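Local coordinates for protein acyl-CoA dehydrogenase (Geobacillus kaustophilus, PDB 2PG0) that binds FAD and probably catalyses the alpha,beta-dehydrogenation of thioester-bound acyl chains, as expected of an acyl-CoA dehydrogenase, at residues I42-W47 with G164-L169; I124-M129 with T159-G164; L250-A255 with M324-I329; A255-A260 with T330-R335. All blocks are in the same frame, centred on the assembly; numbering follows the deposited sequence.

The four contacts illustrate how an acyl-CoA dehydrogenase joins a beta domain to helical ones around a flavin. Contact 2 lies at the cofactor itself, where 124-129 and 159-164 hold the isoalloxazine ring of FAD. Contact 1 adjoins it, their centres 11 Å apart: the two share Gly164, and Asp168 N approaches Ile124 O to 2.7 Å, a probable hydrogen bond. Contacts 3 and 4, with centres 8 Å apart and Ala255 in common, are successive levels of one interface between helices 237-273 and 319-343. Contact 3 touches neither beta-domain contact, yet the side chain of Lys326 is about 8 Å from FAD; its centre is 20 Å from that of contact 2.

Contact 1 (I42-W47 with G164-L169)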
loop_
_atom_site.group_PDB
_atom_site.type_symbol
_atom_site.label_atom_id
_atom_site.label_comp_id
_atom_site.label_asym_id
_atom_site.label_seq_id
_atom_site.Cartn_x
_atom_site.Cartn_y
_atom_site.Cartn_z
ATOM N N ILE A 42 17.583 -6.359 32.529
ATOM C CA ILE A 42 17.331 -5.238 33.434
ATOM C C ILE A 42 17.522 -5.749 34.872
ATOM O O ILE A 42 16.927 -6.755 35.253
ATOM C CB ILE A 42 15.896 -4.658 33.237
ATOM C CG1 ILE A 42 15.719 -4.132 31.802
ATOM C CG2 ILE A 42 15.593 -3.554 34.280
ATOM C CD1 ILE A 42 14.279 -3.757 31.440
ATOM N N PRO A 43 18.345 -5.053 35.679
ATOM C CA PRO A 43 18.669 -5.597 37.002
ATOM C C PRO A 43 17.444 -5.733 37.910
ATOM O O PRO A 43 16.519 -4.907 37.847
ATOM C CB PRO A 43 19.669 -4.579 37.573
ATOM C CG PRO A 43 19.435 -3.321 36.806
ATOM C CD PRO A 43 18.982 -3.746 35.440
ATOM N N ARG A 44 17.448 -6.784 38.730
ATOM C CA ARG A 44 16.447 -7.012 39.775
ATOM C C ARG A 44 16.222 -5.788 40.653
ATOM O O ARG A 44 15.109 -5.548 41.115
ATOM C CB ARG A 44 16.880 -8.159 40.695
ATOM C CG ARG A 44 16.574 -9.560 40.215
ATOM C CD ARG A 44 15.092 -9.744 39.907
ATOM N NE ARG A 44 14.271 -10.160 41.050
ATOM C CZ ARG A 44 13.782 -11.390 41.211
ATOM N NH1 ARG A 44 14.041 -12.346 40.323
ATOM N NH2 ARG A 44 13.025 -11.666 42.262
ATOM N N SER A 45 17.294 -5.040 40.903
ATOM C CA SER A 45 17.222 -3.836 41.738
ATOM C C SER A 45 16.234 -2.805 41.178
ATOM O O SER A 45 15.588 -2.088 41.947
ATOM C CB SER A 45 18.614 -3.226 41.941
ATOM O OG SER A 45 19.171 -2.799 40.712
ATOM N N PHE A 46 16.101 -2.754 39.847
ATOM C CA PHE A 46 15.116 -1.868 39.221
ATOM C C PHE A 46 13.677 -2.258 39.567
ATOM O O PHE A 46 12.866 -1.398 39.890
ATOM C CB PHE A 46 15.287 -1.777 37.696
ATOM C CG PHE A 46 14.283 -0.858 37.042
ATOM C CD1 PHE A 46 14.449 0.528 37.101
ATOM C CD2 PHE A 46 13.149 -1.371 36.418
ATOM C CE1 PHE A 46 13.511 1.392 36.519
ATOM C CE2 PHE A 46 12.209 -0.519 35.826
ATOM C CZ PHE A 46 12.388 0.867 35.879
ATOM N N TRP A 47 13.365 -3.550 39.475
ATOM C CA TRP A 47 12.061 -4.069 39.895
ATOM C C TRP A 47 11.768 -3.776 41.372
ATOM O O TRP A 47 10.637 -3.432 41.735
ATOM C CB TRP A 47 12.010 -5.578 39.669
ATOM C CG TRP A 47 11.874 -5.978 38.222
ATOM C CD1 TRP A 47 12.858 -6.003 37.276
ATOM C CD2 TRP A 47 10.680 -6.431 37.574
ATOM N NE1 TRP A 47 12.344 -6.443 36.068
ATOM C CE2 TRP A 47 11.012 -6.715 36.228
ATOM C CE3 TRP A 47 9.360 -6.627 38.002
ATOM C CZ2 TRP A 47 10.069 -7.185 35.307
ATOM C CZ3 TRP A 47 8.421 -7.088 37.087
ATOM C CH2 TRP A 47 8.787 -7.366 35.753
ATOM N N GLY A 164 11.897 -14.539 31.232
ATOM C CA GLY A 164 12.297 -15.946 31.336
ATOM C C GLY A 164 13.402 -16.261 32.332
ATOM O O GLY A 164 13.432 -17.353 32.898
ATOM N N ILE A 165 14.317 -15.312 32.534
ATOM C CA ILE A 165 15.397 -15.472 33.515
ATOM C C ILE A 165 14.977 -15.002 34.914
ATOM O O ILE A 165 15.179 -15.724 35.891
ATOM C CB ILE A 165 16.716 -14.783 33.055
ATOM C CG1 ILE A 165 17.174 -15.324 31.691
ATOM C CG2 ILE A 165 17.836 -14.924 34.122
ATOM C CD1 ILE A 165 17.308 -16.853 31.609
ATOM N N HIS A 166 14.378 -13.813 35.006
ATOM C CA HIS A 166 14.025 -13.240 36.312
ATOM C C HIS A 166 12.854 -13.921 37.019
ATOM O O HIS A 166 12.791 -13.918 38.249
ATOM C CB HIS A 166 13.713 -11.740 36.199
ATOM C CG HIS A 166 14.919 -10.858 36.197
ATOM N ND1 HIS A 166 16.077 -11.167 36.882
ATOM C CD2 HIS A 166 15.135 -9.652 35.616
ATOM C CE1 HIS A 166 16.961 -10.200 36.703
ATOM N NE2 HIS A 166 16.412 -9.267 35.943
ATOM N N ALA A 167 11.923 -14.488 36.247
ATOM C CA ALA A 167 10.648 -14.945 36.803
ATOM C C ALA A 167 10.803 -15.974 37.923
ATOM O O ALA A 167 11.523 -16.969 37.785
ATOM C CB ALA A 167 9.734 -15.478 35.706
ATOM N N ASP A 168 10.123 -15.701 39.032
ATOM C CA ASP A 168 10.110 -16.561 40.214
ATOM C C ASP A 168 8.829 -17.382 40.279
ATOM O O ASP A 168 8.771 -18.411 40.964
ATOM C CB ASP A 168 10.215 -15.697 41.471
ATOM C CG ASP A 168 11.362 -14.715 41.403
ATOM O OD1 ASP A 168 12.527 -15.160 41.480
ATOM O OD2 ASP A 168 11.094 -13.498 41.265
ATOM N N LEU A 169 7.800 -16.893 39.593
ATOM C CA LEU A 169 6.508 -17.557 39.475
ATOM C C LEU A 169 6.155 -17.618 37.995
ATOM O O LEU A 169 6.066 -16.583 37.344
ATOM C CB LEU A 169 5.415 -16.759 40.192
ATOM C CG LEU A 169 5.348 -16.665 41.716
ATOM C CD1 LEU A 169 4.048 -15.969 42.090
ATOM C CD2 LEU A 169 5.416 -18.040 42.374
HETATM O O HOH W 1 16.835 -12.963 38.895
#
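His166 reaches the end of the loop before helix 44-52 with its imidazole edge: NE2 donates to Ile42 O over 2.7 Å, the oxygen lying close to the ring plane and the N-H...O angle being 155°. Arg44 slides past in the opposite direction and lays CD over one face of that ring, 3.8 Å from the centroid, a CH-pi contact. Bends at chi2 and chi3 then bring its guanidinium to Asp168, where NH2 and OD2 form a salt bridge of 2.8 Å, its hydrogen bond weak because the N-H is bent well off line (127°). A water 2.8 Å from His166 ND1 also bonds weakly to Arg44 NH1. An alanine in place of His166 would probably leave Ile42 O without this donor and the Arg44 chain without the ring beneath it. Further out, Arg194 forms a second salt bridge with Asp168, whose OD2 also accepts from Ile124 N. The arrangement is a domain junction of the acyl-CoA dehydrogenase fold, fastening the N-terminal helical domain to a loop of the middle beta domain.

Contact 2 (I124-M129 with T159-G164); sequences ITAIAM and TFITNG. With FAD (flavin-adenine dinucleotide), chain C.
Asn163 points at strand 125-128, and its amide ND2 donates to Thr125 O at 3.0 Å; the carbonyl oxygen lies near the amide plane and the N-H...O angle is 165°. The same nitrogen also bonds to Gly90 O, while Gln213 holds OD1, which fixes the rotation of the amide. Ile161 faces the strand with two branches: CG2 lies against Ala126 CB, while CG1, beside the backbone N (chi1 -57°), carries CD1 to Ala128 CB at 3.7 Å and to the flavin N3 at the same distance. This is the flavin-binding site of the acyl-CoA dehydrogenase middle domain, in which backbone groups bond to the pyrimidine edge. FAD N3 donates to Ile127 O at 2.9 Å, Met129 N to FAD O2, and Thr162 N to FAD O4 at 3.0 Å. Thr162 OG1 adds a bond to FAD N5, also 3.0 Å. Phe160 lies alongside the flavin, and its ring meets Tyr347 of the second subunit edge-to-face. A glycine in place of Phe160 would probably open a gap beside the flavin and leave that tyrosine without its aromatic mate. A water accepts from Ile127 N and lies within hydrogen-bonding distance of both Thr162 O and FAD O4.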
loop_
_atom_site.group_PDB
_atom_site.type_symbol
_atom_site.label_atom_id
_atom_site.label_comp_id
_atom_site.label_asym_id
_atom_site.label_seq_id
_atom_site.Cartn_x
_atom_site.Cartn_y
_atom_site.Cartn_z
ATOM N N ILE A 124 8.759 -11.985 40.669
ATOM C CA ILE A 124 8.526 -11.524 39.309
ATOM C C ILE A 124 7.807 -12.659 38.586
ATOM O O ILE A 124 8.152 -13.820 38.770
ATOM C CB ILE A 124 9.865 -11.159 38.618
ATOM C CG1 ILE A 124 10.506 -9.958 39.338
ATOM C CG2 ILE A 124 9.673 -10.873 37.114
ATOM C CD1 ILE A 124 11.868 -9.564 38.802
ATOM N N THR A 125 6.805 -12.318 37.780
ATOM C CA THR A 125 5.980 -13.323 37.120
ATOM C C THR A 125 6.221 -13.433 35.617
ATOM O O THR A 125 6.708 -12.498 34.972
ATOM C CB THR A 125 4.470 -13.079 37.371
ATOM O OG1 THR A 125 4.094 -11.800 36.859
ATOM C CG2 THR A 125 4.139 -13.140 38.865
ATOM N N ALA A 126 5.840 -14.588 35.074
ATOM C CA ALA A 126 5.882 -14.850 33.640
ATOM C C ALA A 126 4.739 -15.788 33.284
ATOM O O ALA A 126 4.164 -16.446 34.154
ATOM C CB ALA A 126 7.202 -15.470 33.254
ATOM N N ILE A 127 4.399 -15.831 32.002
ATOM C CA ILE A 127 3.386 -16.765 31.524
ATOM C C ILE A 127 3.952 -17.580 30.357
ATOM O O ILE A 127 4.582 -17.019 29.448
ATOM C CB ILE A 127 2.050 -16.047 31.193
ATOM C CG1 ILE A 127 0.961 -17.069 30.841
ATOM C CG2 ILE A 127 2.241 -14.946 30.115
ATOM C CD1 ILE A 127 -0.449 -16.574 31.084
ATOM N N ALA A 128 3.756 -18.899 30.416
ATOM C CA ALA A 128 4.359 -19.810 29.447
ATOM C C ALA A 128 3.308 -20.661 28.745
ATOM O O ALA A 128 2.793 -21.638 29.307
ATOM C CB ALA A 128 5.432 -20.685 30.103
ATOM N N MET A 129 2.998 -20.251 27.518
ATOM C CA MET A 129 2.011 -20.908 26.660
ATOM C C MET A 129 2.781 -21.573 25.509
ATOM O O MET A 129 2.736 -22.793 25.329
ATOM C CB MET A 129 1.026 -19.875 26.066
ATOM C CG MET A 129 0.094 -19.113 27.038
ATOM S SD MET A 129 -0.864 -17.783 26.218
ATOM C CE MET A 129 -0.012 -16.341 26.842
ATOM N N THR A 159 8.796 -21.792 24.992
ATOM C CA THR A 159 9.733 -21.009 24.202
ATOM C C THR A 159 9.305 -19.540 24.137
ATOM O O THR A 159 8.119 -19.232 24.274
ATOM C CB THR A 159 9.894 -21.620 22.785
ATOM O OG1 THR A 159 10.915 -20.924 22.054
ATOM C CG2 THR A 159 8.598 -21.540 22.034
ATOM N N PHE A 160 10.288 -18.659 23.942
ATOM C CA PHE A 160 10.075 -17.204 23.878
ATOM C C PHE A 160 9.448 -16.604 25.148
ATOM O O PHE A 160 8.603 -15.709 25.058
ATOM C CB PHE A 160 9.182 -16.811 22.691
ATOM C CG PHE A 160 9.586 -17.399 21.371
ATOM C CD1 PHE A 160 10.854 -17.186 20.846
ATOM C CD2 PHE A 160 8.659 -18.120 20.621
ATOM C CE1 PHE A 160 11.215 -17.722 19.603
ATOM C CE2 PHE A 160 9.008 -18.653 19.381
ATOM C CZ PHE A 160 10.282 -18.450 18.872
ATOM N N ILE A 161 9.858 -17.057 26.326
ATOM C CA ILE A 161 9.180 -16.616 27.548
ATOM C C ILE A 161 9.737 -15.279 28.058
ATOM O O ILE A 161 10.905 -15.179 28.435
ATOM C CB ILE A 161 9.205 -17.716 28.659
ATOM C CG1 ILE A 161 8.563 -19.017 28.144
ATOM C CG2 ILE A 161 8.524 -17.212 29.964
ATOM C CD1 ILE A 161 7.224 -18.850 27.388
ATOM N N THR A 162 8.887 -14.258 28.045
ATOM C CA THR A 162 9.238 -12.917 28.541
ATOM C C THR A 162 9.480 -13.019 30.060
ATOM O O THR A 162 8.778 -13.771 30.742
ATOM C CB THR A 162 8.109 -11.919 28.212
ATOM O OG1 THR A 162 7.948 -11.844 26.789
ATOM C CG2 THR A 162 8.421 -10.512 28.744
ATOM N N ASN A 163 10.480 -12.297 30.573
ATOM C CA ASN A 163 10.909 -12.444 31.988
ATOM C C ASN A 163 11.406 -13.866 32.269
ATOM O O ASN A 163 11.353 -14.344 33.411
ATOM C CB ASN A 163 9.766 -12.108 32.971
ATOM C CG ASN A 163 9.305 -10.651 32.903
ATOM O OD1 ASN A 163 10.016 -9.769 32.424
ATOM N ND2 ASN A 163 8.107 -10.400 33.418
ATOM N N GLY A 164 11.897 -14.539 31.232
ATOM C CA GLY A 164 12.297 -15.946 31.336
ATOM C C GLY A 164 13.402 -16.261 32.332
ATOM O O GLY A 164 13.432 -17.353 32.898
HETATM P PA FAD C . 3.591 -19.934 14.231
HETATM O O1A FAD C . 4.384 -21.159 13.886
HETATM O O2A FAD C . 2.354 -20.226 15.042
HETATM O O5B FAD C . 3.201 -19.150 12.872
HETATM C C5B FAD C . 4.203 -18.806 11.927
HETATM C C4B FAD C . 3.565 -17.915 10.860
HETATM O O4B FAD C . 2.504 -18.629 10.244
HETATM C C3B FAD C . 2.955 -16.662 11.484
HETATM O O3B FAD C . 3.115 -15.550 10.630
HETATM C C2B FAD C . 1.483 -16.989 11.567
HETATM O O2B FAD C . 0.654 -15.841 11.589
HETATM C C1B FAD C . 1.313 -17.859 10.321
HETATM N N9A FAD C . 0.097 -18.683 10.433
HETATM C C8A FAD C . -0.134 -19.722 11.302
HETATM N N7A FAD C . -1.384 -20.186 11.088
HETATM C C5A FAD C . -1.952 -19.458 10.101
HETATM C C6A FAD C . -3.203 -19.510 9.496
HETATM N N6A FAD C . -4.141 -20.334 9.972
HETATM N N1A FAD C . -3.507 -18.611 8.494
HETATM C C2A FAD C . -2.583 -17.668 8.081
HETATM N N3A FAD C . -1.333 -17.626 8.676
HETATM C C4A FAD C . -1.030 -18.505 9.676
HETATM N N1 FAD C . 4.781 -16.775 24.308
HETATM C C2 FAD C . 4.328 -17.011 25.595
HETATM O O2 FAD C . 3.551 -17.946 25.804
HETATM N N3 FAD C . 4.758 -16.209 26.643
HETATM C C4 FAD C . 5.641 -15.175 26.406
HETATM O O4 FAD C . 6.027 -14.476 27.346
HETATM C C4X FAD C . 6.088 -14.927 25.104
HETATM N N5 FAD C . 6.971 -13.888 24.851
HETATM C C5X FAD C . 7.441 -13.656 23.572
HETATM C C6 FAD C . 8.345 -12.622 23.359
HETATM C C7 FAD C . 8.821 -12.374 22.074
HETATM C C7M FAD C . 9.786 -11.236 21.894
HETATM C C8 FAD C . 8.388 -13.174 21.000
HETATM C C8M FAD C . 8.859 -12.966 19.588
HETATM C C9 FAD C . 7.492 -14.212 21.221
HETATM C C9A FAD C . 7.005 -14.460 22.508
HETATM N N10 FAD C . 6.095 -15.492 22.749
HETATM C C10 FAD C . 5.655 -15.736 24.047
HETATM C "C1'" FAD C . 5.530 -16.333 21.624
HETATM C "C2'" FAD C . 4.600 -15.617 20.629
HETATM O "O2'" FAD C . 3.304 -15.382 21.140
HETATM C "C3'" FAD C . 4.513 -16.502 19.389
HETATM O "O3'" FAD C . 5.722 -16.323 18.682
HETATM C "C4'" FAD C . 3.315 -16.208 18.473
HETATM O "O4'" FAD C . 2.085 -16.559 19.080
HETATM C "C5'" FAD C . 3.426 -16.939 17.134
HETATM O "O5'" FAD C . 3.677 -18.319 17.328
HETATM P P FAD C . 4.908 -19.002 16.553
HETATM O O1P FAD C . 6.173 -18.217 16.787
HETATM O O2P FAD C . 5.045 -20.436 16.982
HETATM O O3P FAD C . 4.547 -18.876 14.982
HETATM O O HOH W 2 6.109 -14.374 30.226
#

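Contact 3 (L250-A255 with M324-I329)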
loop_
_atom_site.group_PDB
_atom_site.type_symbol
_atom_site.label_atom_id
_atom_site.label_comp_id
_atom_site.label_asym_id
_atom_site.label_seq_id
_atom_site.Cartn_x
_atom_site.Cartn_y
_atom_site.Cartn_z
ATOM N N LEU A 250 -4.764 -5.677 24.381
ATOM C CA LEU A 250 -4.913 -4.243 24.623
ATOM C C LEU A 250 -3.592 -3.618 25.072
ATOM O O LEU A 250 -3.245 -2.514 24.642
ATOM C CB LEU A 250 -6.030 -3.960 25.643
ATOM C CG LEU A 250 -6.385 -2.487 25.921
ATOM C CD1 LEU A 250 -6.648 -1.699 24.619
ATOM C CD2 LEU A 250 -7.577 -2.384 26.869
ATOM N N VAL A 251 -2.868 -4.323 25.937
ATOM C CA VAL A 251 -1.573 -3.845 26.432
ATOM C C VAL A 251 -0.569 -3.704 25.285
ATOM O O VAL A 251 0.122 -2.690 25.170
ATOM C CB VAL A 251 -1.042 -4.764 27.570
ATOM C CG1 VAL A 251 0.415 -4.475 27.885
ATOM C CG2 VAL A 251 -1.913 -4.589 28.827
ATOM N N VAL A 252 -0.518 -4.711 24.415
ATOM C CA VAL A 252 0.324 -4.642 23.220
ATOM C C VAL A 252 -0.065 -3.470 22.312
ATOM O O VAL A 252 0.807 -2.749 21.838
ATOM C CB VAL A 252 0.317 -5.980 22.446
ATOM C CG1 VAL A 252 0.977 -5.832 21.075
ATOM C CG2 VAL A 252 1.023 -7.051 23.282
ATOM N N ALA A 253 -1.366 -3.270 22.100
ATOM C CA ALA A 253 -1.846 -2.150 21.288
ATOM C C ALA A 253 -1.417 -0.810 21.886
ATOM O O ALA A 253 -0.974 0.081 21.156
ATOM C CB ALA A 253 -3.364 -2.206 21.131
ATOM N N ILE A 254 -1.538 -0.683 23.211
ATOM C CA ILE A 254 -1.119 0.550 23.907
ATOM C C ILE A 254 0.376 0.841 23.702
ATOM O O ILE A 254 0.747 1.976 23.370
ATOM C CB ILE A 254 -1.486 0.525 25.414
ATOM C CG1 ILE A 254 -3.010 0.580 25.585
ATOM C CG2 ILE A 254 -0.806 1.688 26.165
ATOM C CD1 ILE A 254 -3.518 0.167 26.977
ATOM N N ALA A 255 1.217 -0.183 23.867
ATOM C CA ALA A 255 2.672 -0.039 23.711
ATOM C C ALA A 255 3.078 0.291 22.276
ATOM O O ALA A 255 3.981 1.098 22.038
ATOM C CB ALA A 255 3.398 -1.302 24.199
ATOM N N MET A 324 -8.772 -5.809 16.424
ATOM C CA MET A 324 -8.598 -4.705 15.468
ATOM C C MET A 324 -7.466 -3.772 15.893
ATOM O O MET A 324 -6.542 -3.489 15.118
ATOM C CB MET A 324 -9.904 -3.899 15.357
ATOM C CG MET A 324 -11.008 -4.581 14.545
ATOM S SD MET A 324 -12.554 -3.638 14.484
ATOM C CE MET A 324 -13.451 -4.632 13.280
ATOM N N ALA A 325 -7.549 -3.292 17.131
ATOM C CA ALA A 325 -6.543 -2.390 17.685
ATOM C C ALA A 325 -5.143 -3.015 17.617
ATOM O O ALA A 325 -4.204 -2.391 17.118
ATOM C CB ALA A 325 -6.914 -2.006 19.126
ATOM N N LYS A 326 -5.027 -4.264 18.063
ATOM C CA LYS A 326 -3.737 -4.956 18.096
ATOM C C LYS A 326 -3.075 -5.068 16.717
ATOM O O LYS A 326 -1.926 -4.676 16.562
ATOM C CB LYS A 326 -3.883 -6.334 18.746
ATOM C CG LYS A 326 -2.566 -6.965 19.214
ATOM C CD LYS A 326 -1.856 -7.658 18.048
ATOM C CE LYS A 326 -0.622 -8.393 18.502
ATOM N NZ LYS A 326 0.143 -8.963 17.372
ATOM N N TRP A 327 -3.778 -5.609 15.723
ATOM C CA TRP A 327 -3.136 -5.806 14.428
ATOM C C TRP A 327 -2.891 -4.489 13.699
ATOM O O TRP A 327 -1.803 -4.268 13.170
ATOM C CB TRP A 327 -3.863 -6.854 13.550
ATOM C CG TRP A 327 -4.966 -6.334 12.660
ATOM C CD1 TRP A 327 -6.307 -6.402 12.895
ATOM C CD2 TRP A 327 -4.814 -5.687 11.384
ATOM N NE1 TRP A 327 -7.004 -5.828 11.855
ATOM C CE2 TRP A 327 -6.111 -5.379 10.915
ATOM C CE3 TRP A 327 -3.708 -5.328 10.604
ATOM C CZ2 TRP A 327 -6.332 -4.732 9.695
ATOM C CZ3 TRP A 327 -3.926 -4.684 9.384
ATOM C CH2 TRP A 327 -5.232 -4.390 8.946
ATOM N N TRP A 328 -3.886 -3.610 13.686
ATOM C CA TRP A 328 -3.773 -2.390 12.893
ATOM C C TRP A 328 -2.722 -1.428 13.448
ATOM O O TRP A 328 -1.939 -0.872 12.685
ATOM C CB TRP A 328 -5.123 -1.690 12.732
ATOM C CG TRP A 328 -5.060 -0.622 11.689
ATOM C CD1 TRP A 328 -5.311 -0.764 10.346
ATOM C CD2 TRP A 328 -4.701 0.751 11.888
ATOM N NE1 TRP A 328 -5.141 0.440 9.706
ATOM C CE2 TRP A 328 -4.767 1.388 10.626
ATOM C CE3 TRP A 328 -4.351 1.512 13.015
ATOM C CZ2 TRP A 328 -4.489 2.748 10.458
ATOM C CZ3 TRP A 328 -4.075 2.864 12.850
ATOM C CH2 TRP A 328 -4.147 3.469 11.579
ATOM N N ILE A 329 -2.702 -1.260 14.768
ATOM C CA ILE A 329 -1.740 -0.352 15.408
ATOM C C ILE A 329 -0.303 -0.884 15.297
ATOM O O ILE A 329 0.630 -0.115 15.055
ATOM C CB ILE A 329 -2.124 0.007 16.869
ATOM C CG1 ILE A 329 -3.422 0.825 16.884
ATOM C CG2 ILE A 329 -1.020 0.840 17.529
ATOM C CD1 ILE A 329 -4.045 1.018 18.282
#
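Lys326 and Val252 meet through branches that both lie opposite their own backbone nitrogens: CG of Lys326 (chi1 -162°) and CG1 of Val252 (chi1 169°). A bend at chi2 of the lysine then runs its methylenes past the valine, bringing CE to 4.0 Å from Val252 CG1. At the centre of the interface Ala253 points toward the partner helix; its CB rests 4.1 Å from Ala325 CB and 4.0 Å from the carbonyl carbon of Ala325. Ile329 closes the far end, its CG2 touching Ala253 O at 3.7 Å. With only a methyl at Ala253, the segments 250-255 and 324-329 run side by side at 34° with axes 8.3 Å apart, as part of the C-terminal helical domain. Phe304 of helix 285-313 packs on Ala325. No hydrogen bond passes between the two segments, so they are joined by apolar packing alone. The lysine divides its roles accordingly: its aliphatic shaft serves the helix pair, while NZ is satisfied beyond it by Asn372 OD1 and by the carbonyls of Gly370 and Ser365.

Contact 4 (A255-A260 with T330-R335); sequences AAQTAA and TEMAKR
Ala256 and Ala260, one turn apart, face Thr330 and Ala333 where segments 255-260 and 330-335 run nearly parallel, their axes 8.7 Å apart and crossing at 21°. Both belong to the C-terminal helical bundle of the acyl-CoA dehydrogenase fold, and alanines bring the backbones near: the CA atoms of Ala260 and Ala333 are 4.8 Å apart. Ala333 packs against both turns, its CB 4.0 Å from Ala260 CB and 3.6 Å from Ala256 O. Thr330 turns its methyl to the partner, CG2 lying 3.7 Å from Ala256 CB; its hydroxyl, set between backbone N and carbonyl carbon (chi1 59°), bonds instead to Lys326 O and to Asn372. Met332 starts off alongside the interface but, extended at its first two torsions and bent at chi3 (74°), swings its terminal methyl inward; the side chain also touches Glu297 and Ile298 of helix 285-313. Gln257 approaches with its amide oxygen, while its NE2 is held by Glu261 and Ile298 O. The methionine methyl touches two partners in directions about a right angle apart, with CE 3.9 Å from Ala260 CB and 4.2 Å from Gln257 OE1.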
loop_
_atom_site.group_PDB
_atom_site.type_symbol
_atom_site.label_atom_id
_atom_site.label_comp_id
_atom_site.label_asym_id
_atom_site.label_seq_id
_atom_site.Cartn_x
_atom_site.Cartn_y
_atom_site.Cartn_z
ATOM N N ALA A 255 1.217 -0.183 23.867
ATOM C CA ALA A 255 2.672 -0.039 23.711
ATOM C C ALA A 255 3.078 0.291 22.276
ATOM O O ALA A 255 3.981 1.098 22.038
ATOM C CB ALA A 255 3.398 -1.302 24.199
ATOM N N ALA A 256 2.415 -0.337 21.309
ATOM C CA ALA A 256 2.708 -0.040 19.914
ATOM C C ALA A 256 2.288 1.391 19.527
ATOM O O ALA A 256 2.995 2.068 18.768
ATOM C CB ALA A 256 2.061 -1.075 18.999
ATOM N N GLN A 257 1.152 1.846 20.055
ATOM C CA GLN A 257 0.661 3.200 19.801
ATOM C C GLN A 257 1.681 4.215 20.324
ATOM O O GLN A 257 2.056 5.157 19.622
ATOM C CB GLN A 257 -0.714 3.418 20.453
ATOM C CG GLN A 257 -1.304 4.823 20.262
ATOM C CD GLN A 257 -1.572 5.171 18.811
ATOM O OE1 GLN A 257 -1.974 4.318 18.010
ATOM N NE2 GLN A 257 -1.335 6.432 18.461
ATOM N N THR A 258 2.127 3.999 21.559
ATOM C CA THR A 258 3.158 4.847 22.168
ATOM C C THR A 258 4.478 4.840 21.383
ATOM O O THR A 258 5.104 5.890 21.199
ATOM C CB THR A 258 3.417 4.439 23.626
ATOM O OG1 THR A 258 2.181 4.452 24.339
ATOM C CG2 THR A 258 4.374 5.420 24.290
ATOM N N ALA A 259 4.894 3.662 20.924
ATOM C CA ALA A 259 6.126 3.523 20.138
ATOM C C ALA A 259 6.050 4.353 18.857
ATOM O O ALA A 259 7.002 5.055 18.513
ATOM C CB ALA A 259 6.405 2.055 19.819
ATOM N N ALA A 260 4.907 4.288 18.171
ATOM C CA ALA A 260 4.662 5.087 16.962
ATOM C C ALA A 260 4.764 6.592 17.258
ATOM O O ALA A 260 5.414 7.340 16.515
ATOM C CB ALA A 260 3.295 4.753 16.376
ATOM N N THR A 330 -0.122 -2.191 15.465
ATOM C CA THR A 330 1.221 -2.762 15.310
ATOM C C THR A 330 1.742 -2.604 13.874
ATOM O O THR A 330 2.895 -2.213 13.678
ATOM C CB THR A 330 1.343 -4.216 15.830
ATOM O OG1 THR A 330 0.427 -5.081 15.134
ATOM C CG2 THR A 330 1.107 -4.279 17.346
ATOM N N GLU A 331 0.900 -2.884 12.873
ATOM C CA GLU A 331 1.297 -2.657 11.473
ATOM C C GLU A 331 1.584 -1.181 11.206
ATOM O O GLU A 331 2.544 -0.856 10.515
ATOM C CB GLU A 331 0.257 -3.179 10.477
ATOM C CG GLU A 331 0.114 -4.700 10.442
ATOM C CD GLU A 331 1.420 -5.462 10.146
ATOM O OE1 GLU A 331 2.344 -4.913 9.510
ATOM O OE2 GLU A 331 1.504 -6.641 10.546
ATOM N N MET A 332 0.756 -0.301 11.771
ATOM C CA MET A 332 0.924 1.143 11.612
ATOM C C MET A 332 2.257 1.601 12.210
ATOM O O MET A 332 2.965 2.403 11.616
ATOM C CB MET A 332 -0.226 1.877 12.291
ATOM C CG MET A 332 -0.421 3.293 11.822
ATOM S SD MET A 332 -1.359 4.178 13.074
ATOM C CE MET A 332 -0.040 4.353 14.311
ATOM N N ALA A 333 2.602 1.056 13.374
ATOM C CA ALA A 333 3.842 1.423 14.045
ATOM C C ALA A 333 5.051 0.918 13.252
ATOM O O ALA A 333 6.080 1.590 13.180
ATOM C CB ALA A 333 3.845 0.903 15.476
ATOM N N LYS A 334 4.910 -0.254 12.628
ATOM C CA LYS A 334 5.945 -0.777 11.732
ATOM C C LYS A 334 6.177 0.153 10.543
ATOM O O LYS A 334 7.319 0.404 10.167
ATOM C CB LYS A 334 5.598 -2.202 11.274
ATOM C CG LYS A 334 5.888 -3.265 12.336
ATOM C CD LYS A 334 5.148 -4.586 12.061
ATOM C CE LYS A 334 5.608 -5.268 10.789
ATOM N NZ LYS A 334 4.704 -6.436 10.463
ATOM N N ARG A 335 5.089 0.686 9.982
ATOM C CA ARG A 335 5.181 1.607 8.853
ATOM C C ARG A 335 5.825 2.916 9.283
ATOM O O ARG A 335 6.658 3.470 8.578
ATOM C CB ARG A 335 3.800 1.883 8.251
ATOM C CG ARG A 335 3.195 0.690 7.522
ATOM C CD ARG A 335 2.045 1.134 6.613
ATOM N NE ARG A 335 0.960 1.775 7.350
ATOM C CZ ARG A 335 0.016 1.127 8.033
ATOM N NH1 ARG A 335 0.008 -0.197 8.083
ATOM N NH2 ARG A 335 -0.934 1.805 8.663
#